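Local coordinates for protein o-succinylbenzoate synthase (Synechococcus elongatus, PDB 2OZT) that catalyses the metal-dependent dehydration of 2-succinyl-6-hydroxy-2,4-cyclohexadiene-1-carboxylate to 2-succinylbenzoate, a step in the biosynthesis of 1,4-dihydroxy-2-naphthoate and phylloquinone, at residues L113-Q125 with I150-L164. Sequence-based numbering, arbitrary orientation.
Sequences LLGSGQAALEQWQ and ILKALLAALPPGAKL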
loop_
_atom_site.group_PDB
_atom_site.type_symbol
_atom_site.label_atom_id
_atom_site.label_comp_id
_atom_site.label_asym_id
_atom_site.label_seq_id
_atom_site.Cartn_x
_atom_site.Cartn_y
_atom_site.Cartn_z
ATOM N N LEU A 113 -0.942 -2.845 -13.342
ATOM C CA LEU A 113 -1.005 -1.413 -13.660
ATOM C C LEU A 113 -1.091 -1.193 -15.157
ATOM O O LEU A 113 -0.513 -1.929 -15.958
ATOM C CB LEU A 113 0.219 -0.679 -13.073
ATOM C CG LEU A 113 0.379 -0.822 -11.564
ATOM C CD1 LEU A 113 1.584 -0.002 -11.086
ATOM C CD2 LEU A 113 -0.882 -0.423 -10.780
ATOM N N LEU A 114 -1.800 -0.125 -15.515
ATOM C CA LEU A 114 -1.886 0.380 -16.878
ATOM C C LEU A 114 -1.476 1.850 -16.885
ATOM O O LEU A 114 -1.937 2.658 -16.064
ATOM C CB LEU A 114 -3.306 0.249 -17.408
ATOM C CG LEU A 114 -3.923 -1.153 -17.393
ATOM C CD1 LEU A 114 -5.400 -1.112 -17.799
ATOM C CD2 LEU A 114 -3.147 -1.987 -18.404
ATOM N N GLY A 115 -0.557 2.157 -17.791
ATOM C CA GLY A 115 -0.004 3.514 -17.817
ATOM C C GLY A 115 -1.011 4.537 -18.323
ATOM O O GLY A 115 -2.003 4.198 -18.957
ATOM N N SER A 116 -0.727 5.799 -18.027
ATOM C CA SER A 116 -1.643 6.853 -18.435
ATOM C C SER A 116 -1.793 6.917 -19.939
ATOM O O SER A 116 -0.899 6.532 -20.706
ATOM C CB SER A 116 -1.182 8.211 -17.910
ATOM O OG SER A 116 0.084 8.553 -18.434
ATOM N N GLY A 117 -2.924 7.430 -20.368
ATOM C CA GLY A 117 -3.178 7.595 -21.789
ATOM C C GLY A 117 -3.460 6.345 -22.563
ATOM O O GLY A 117 -3.847 5.317 -22.002
ATOM N N GLN A 118 -3.225 6.426 -23.868
ATOM C CA GLN A 118 -3.605 5.399 -24.797
ATOM C C GLN A 118 -2.846 4.097 -24.549
ATOM O O GLN A 118 -3.274 3.034 -25.030
ATOM C CB GLN A 118 -3.304 5.900 -26.213
ATOM C CG GLN A 118 -4.493 5.953 -27.089
ATOM C CD GLN A 118 -4.233 6.750 -28.355
ATOM O OE1 GLN A 118 -3.891 7.943 -28.310
ATOM N NE2 GLN A 118 -4.401 6.100 -29.493
ATOM N N ALA A 119 -1.757 4.200 -23.785
ATOM C CA ALA A 119 -0.919 3.040 -23.366
ATOM C C ALA A 119 -1.768 1.940 -22.772
ATOM O O ALA A 119 -1.490 0.732 -22.965
ATOM C CB ALA A 119 0.112 3.458 -22.367
ATOM N N ALA A 120 -2.788 2.326 -22.019
ATOM C CA ALA A 120 -3.660 1.351 -21.380
ATOM C C ALA A 120 -4.187 0.316 -22.365
ATOM O O ALA A 120 -4.393 -0.843 -21.997
ATOM C CB ALA A 120 -4.798 2.032 -20.665
ATOM N N LEU A 121 -4.423 0.743 -23.618
ATOM C CA LEU A 121 -5.083 -0.118 -24.580
ATOM C C LEU A 121 -4.167 -1.231 -25.103
ATOM O O LEU A 121 -4.658 -2.175 -25.704
ATOM C CB LEU A 121 -5.608 0.726 -25.756
ATOM C CG LEU A 121 -6.622 1.793 -25.366
ATOM C CD1 LEU A 121 -6.983 2.574 -26.657
ATOM C CD2 LEU A 121 -7.862 1.174 -24.785
ATOM N N GLU A 122 -2.869 -1.124 -24.823
ATOM C CA GLU A 122 -1.923 -2.100 -25.362
ATOM C C GLU A 122 -1.205 -2.816 -24.226
ATOM O O GLU A 122 -0.436 -3.753 -24.476
ATOM C CB GLU A 122 -0.883 -1.445 -26.294
ATOM C CG GLU A 122 0.062 -0.490 -25.545
ATOM C CD GLU A 122 0.635 0.662 -26.377
ATOM O OE1 GLU A 122 0.125 0.942 -27.488
ATOM O OE2 GLU A 122 1.552 1.337 -25.872
ATOM N N GLN A 123 -1.466 -2.407 -22.984
ATOM C CA GLN A 123 -0.704 -2.945 -21.844
ATOM C C GLN A 123 -1.438 -3.981 -20.998
ATOM O O GLN A 123 -0.815 -4.590 -20.120
ATOM C CB GLN A 123 -0.253 -1.831 -20.894
ATOM C CG GLN A 123 0.841 -0.936 -21.473
ATOM C CD GLN A 123 1.281 0.146 -20.507
ATOM O OE1 GLN A 123 0.762 0.272 -19.386
ATOM N NE2 GLN A 123 2.244 0.963 -20.948
ATOM N N TRP A 124 -2.712 -4.201 -21.230
ATOM C CA TRP A 124 -3.462 -5.145 -20.371
ATOM C C TRP A 124 -3.284 -6.588 -20.807
ATOM O O TRP A 124 -3.374 -7.516 -19.971
ATOM C CB TRP A 124 -4.967 -4.782 -20.334
ATOM C CG TRP A 124 -5.717 -4.858 -21.647
ATOM C CD1 TRP A 124 -6.006 -3.831 -22.494
ATOM C CD2 TRP A 124 -6.308 -6.034 -22.209
ATOM N NE1 TRP A 124 -6.746 -4.308 -23.547
ATOM C CE2 TRP A 124 -6.927 -5.664 -23.408
ATOM C CE3 TRP A 124 -6.340 -7.388 -21.808
ATOM C CZ2 TRP A 124 -7.596 -6.584 -24.216
ATOM C CZ3 TRP A 124 -6.985 -8.305 -22.603
ATOM C CH2 TRP A 124 -7.613 -7.897 -23.806
ATOM N N GLN A 125 -3.000 -6.794 -22.092
ATOM C CA GLN A 125 -3.019 -8.140 -22.667
ATOM C C GLN A 125 -1.980 -9.085 -22.061
ATOM O O GLN A 125 -2.331 -10.225 -21.744
ATOM C CB GLN A 125 -2.854 -8.017 -24.210
ATOM C CG GLN A 125 -4.029 -7.310 -24.930
ATOM C CD GLN A 125 -3.847 -5.806 -25.034
ATOM O OE1 GLN A 125 -3.052 -5.165 -24.306
ATOM N NE2 GLN A 125 -4.616 -5.203 -25.961
ATOM N N ILE A 150 -10.650 6.982 -24.282
ATOM C CA ILE A 150 -9.789 5.802 -24.069
ATOM C C ILE A 150 -10.537 4.803 -23.191
ATOM O O ILE A 150 -10.543 3.590 -23.456
ATOM C CB ILE A 150 -8.466 6.185 -23.448
ATOM C CG1 ILE A 150 -7.665 7.074 -24.413
ATOM C CG2 ILE A 150 -7.667 4.916 -23.108
ATOM C CD1 ILE A 150 -6.562 7.823 -23.736
ATOM N N LEU A 151 -11.180 5.314 -22.141
ATOM C CA LEU A 151 -11.870 4.424 -21.216
ATOM C C LEU A 151 -12.976 3.618 -21.908
ATOM O O LEU A 151 -13.146 2.414 -21.685
ATOM C CB LEU A 151 -12.452 5.239 -20.045
ATOM C CG LEU A 151 -13.125 4.394 -18.959
ATOM C CD1 LEU A 151 -12.283 3.196 -18.425
ATOM C CD2 LEU A 151 -13.494 5.265 -17.784
ATOM N N LYS A 152 -13.733 4.302 -22.772
ATOM C CA LYS A 152 -14.762 3.641 -23.553
ATOM C C LYS A 152 -14.163 2.463 -24.375
ATOM O O LYS A 152 -14.722 1.353 -24.391
ATOM C CB LYS A 152 -15.478 4.677 -24.454
ATOM C CG LYS A 152 -16.573 4.086 -25.311
ATOM C CD LYS A 152 -17.415 5.235 -25.914
ATOM C CE LYS A 152 -18.317 4.746 -27.042
ATOM N NZ LYS A 152 -19.323 3.772 -26.554
ATOM N N ALA A 153 -13.033 2.708 -25.026
ATOM C CA ALA A 153 -12.359 1.672 -25.823
ATOM C C ALA A 153 -11.802 0.552 -24.924
ATOM O O ALA A 153 -11.868 -0.636 -25.274
ATOM C CB ALA A 153 -11.248 2.302 -26.633
ATOM N N LEU A 154 -11.256 0.947 -23.766
ATOM C CA LEU A 154 -10.664 -0.032 -22.837
ATOM C C LEU A 154 -11.728 -0.946 -22.296
ATOM O O LEU A 154 -11.532 -2.180 -22.222
ATOM C CB LEU A 154 -9.929 0.740 -21.737
ATOM C CG LEU A 154 -9.289 -0.117 -20.638
ATOM C CD1 LEU A 154 -8.208 -1.082 -21.203
ATOM C CD2 LEU A 154 -8.708 0.790 -19.554
ATOM N N LEU A 155 -12.880 -0.381 -21.923
ATOM C CA LEU A 155 -13.940 -1.219 -21.391
ATOM C C LEU A 155 -14.497 -2.169 -22.432
ATOM O O LEU A 155 -14.852 -3.301 -22.101
ATOM C CB LEU A 155 -15.066 -0.380 -20.820
ATOM C CG LEU A 155 -14.767 0.422 -19.567
ATOM C CD1 LEU A 155 -15.923 1.347 -19.279
ATOM C CD2 LEU A 155 -14.518 -0.548 -18.404
ATOM N N ALA A 156 -14.571 -1.704 -23.680
ATOM C CA ALA A 156 -14.986 -2.583 -24.780
ATOM C C ALA A 156 -14.015 -3.717 -25.070
ATOM O O ALA A 156 -14.436 -4.825 -25.440
ATOM C CB ALA A 156 -15.220 -1.751 -26.020
ATOM N N ALA A 157 -12.718 -3.450 -24.915
ATOM C CA ALA A 157 -11.663 -4.421 -25.207
ATOM C C ALA A 157 -11.388 -5.451 -24.094
ATOM O O ALA A 157 -11.017 -6.575 -24.380
ATOM C CB ALA A 157 -10.401 -3.685 -25.524
ATOM N N LEU A 158 -11.541 -5.054 -22.830
ATOM C CA LEU A 158 -11.200 -5.974 -21.728
ATOM C C LEU A 158 -12.076 -7.209 -21.772
ATOM O O LEU A 158 -13.265 -7.128 -22.066
ATOM C CB LEU A 158 -11.347 -5.273 -20.371
ATOM C CG LEU A 158 -10.251 -4.260 -20.025
ATOM C CD1 LEU A 158 -10.684 -3.455 -18.800
ATOM C CD2 LEU A 158 -8.976 -4.998 -19.698
ATOM N N PRO A 159 -11.501 -8.388 -21.489
ATOM C CA PRO A 159 -12.336 -9.605 -21.586
ATOM C C PRO A 159 -13.371 -9.715 -20.485
ATOM O O PRO A 159 -13.250 -9.063 -19.432
ATOM C CB PRO A 159 -11.315 -10.749 -21.423
ATOM C CG PRO A 159 -9.971 -10.124 -21.713
ATOM C CD PRO A 159 -10.101 -8.713 -21.156
ATOM N N PRO A 160 -14.373 -10.584 -20.667
ATOM C CA PRO A 160 -15.314 -10.878 -19.592
ATOM C C PRO A 160 -14.605 -11.274 -18.317
ATOM O O PRO A 160 -13.645 -12.107 -18.342
ATOM C CB PRO A 160 -16.108 -12.082 -20.127
ATOM C CG PRO A 160 -15.988 -11.963 -21.619
ATOM C CD PRO A 160 -14.659 -11.344 -21.915
ATOM N N GLY A 161 -15.054 -10.671 -17.220
ATOM C CA GLY A 161 -14.463 -10.972 -15.914
ATOM C C GLY A 161 -13.415 -9.965 -15.472
ATOM O O GLY A 161 -12.954 -10.030 -14.329
ATOM N N ALA A 162 -12.975 -9.074 -16.374
ATOM C CA ALA A 162 -12.025 -8.020 -15.999
ATOM C C ALA A 162 -12.625 -7.056 -14.950
ATOM O O ALA A 162 -13.823 -6.759 -14.956
ATOM C CB ALA A 162 -11.540 -7.235 -17.259
ATOM N N LYS A 163 -11.752 -6.510 -14.114
ATOM C CA LYS A 163 -12.142 -5.437 -13.181
ATOM C C LYS A 163 -11.156 -4.297 -13.339
ATOM O O LYS A 163 -9.991 -4.527 -13.587
ATOM C CB LYS A 163 -12.110 -5.935 -11.734
ATOM C CG LYS A 163 -13.239 -6.945 -11.389
ATOM C CD LYS A 163 -14.612 -6.216 -11.333
ATOM C CE LYS A 163 -15.749 -7.184 -10.969
ATOM N NZ LYS A 163 -15.781 -7.532 -9.511
ATOM N N LEU A 164 -11.628 -3.045 -13.241
ATOM C CA LEU A 164 -10.779 -1.893 -13.500
ATOM C C LEU A 164 -10.946 -0.832 -12.407
ATOM O O LEU A 164 -12.077 -0.488 -12.044
ATOM C CB LEU A 164 -11.198 -1.320 -14.873
ATOM C CG LEU A 164 -10.436 -0.076 -15.258
ATOM C CD1 LEU A 164 -8.908 -0.326 -15.397
ATOM C CD2 LEU A 164 -11.088 0.450 -16.560
#
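Trp124 packs on Leu154 and on Leu158 and Pro159, the chain leaving helix 150-157, in the enolase-superfamily TIM-type barrel; outer helices 120-125 and 150-157 run near parallel (25°), 9.9 Å apart at closest approach. Its indole is gripped from two sides: CD2 of Leu158 makes a CH-pi contact 4.0 Å from the centroid of the five-membered ring, while CG of Gln125 covers the opposite face. The Gln125 amide beyond it donates through NE2 to Leu121 O (3.0 Å), which should steady the covering CG. Trp124 CG sits between the backbone N and the carbonyl carbon (chi1 63°), a rotation that swings the indole across to Pro159, whose CD lies 3.5 Å from CZ3. With an alanine in place of Trp124, Leu158 CD2 and the Pro159 ring would probably lose their aromatic partner, opening a gap between helix 120-125 and the Leu158-Pro159 exit. Deeper, Leu114 CD1, on barrel strand 112-114, meets Leu154 CD2 on the inner side of the helix. The outer side is looser: exposed Gln118 touches Ile150 thinly, CG to CG1 4.3 Å. Even here, Leu121 CD2 lies close on the backbone of helix 150-157, 3.6 Å from Leu154 N.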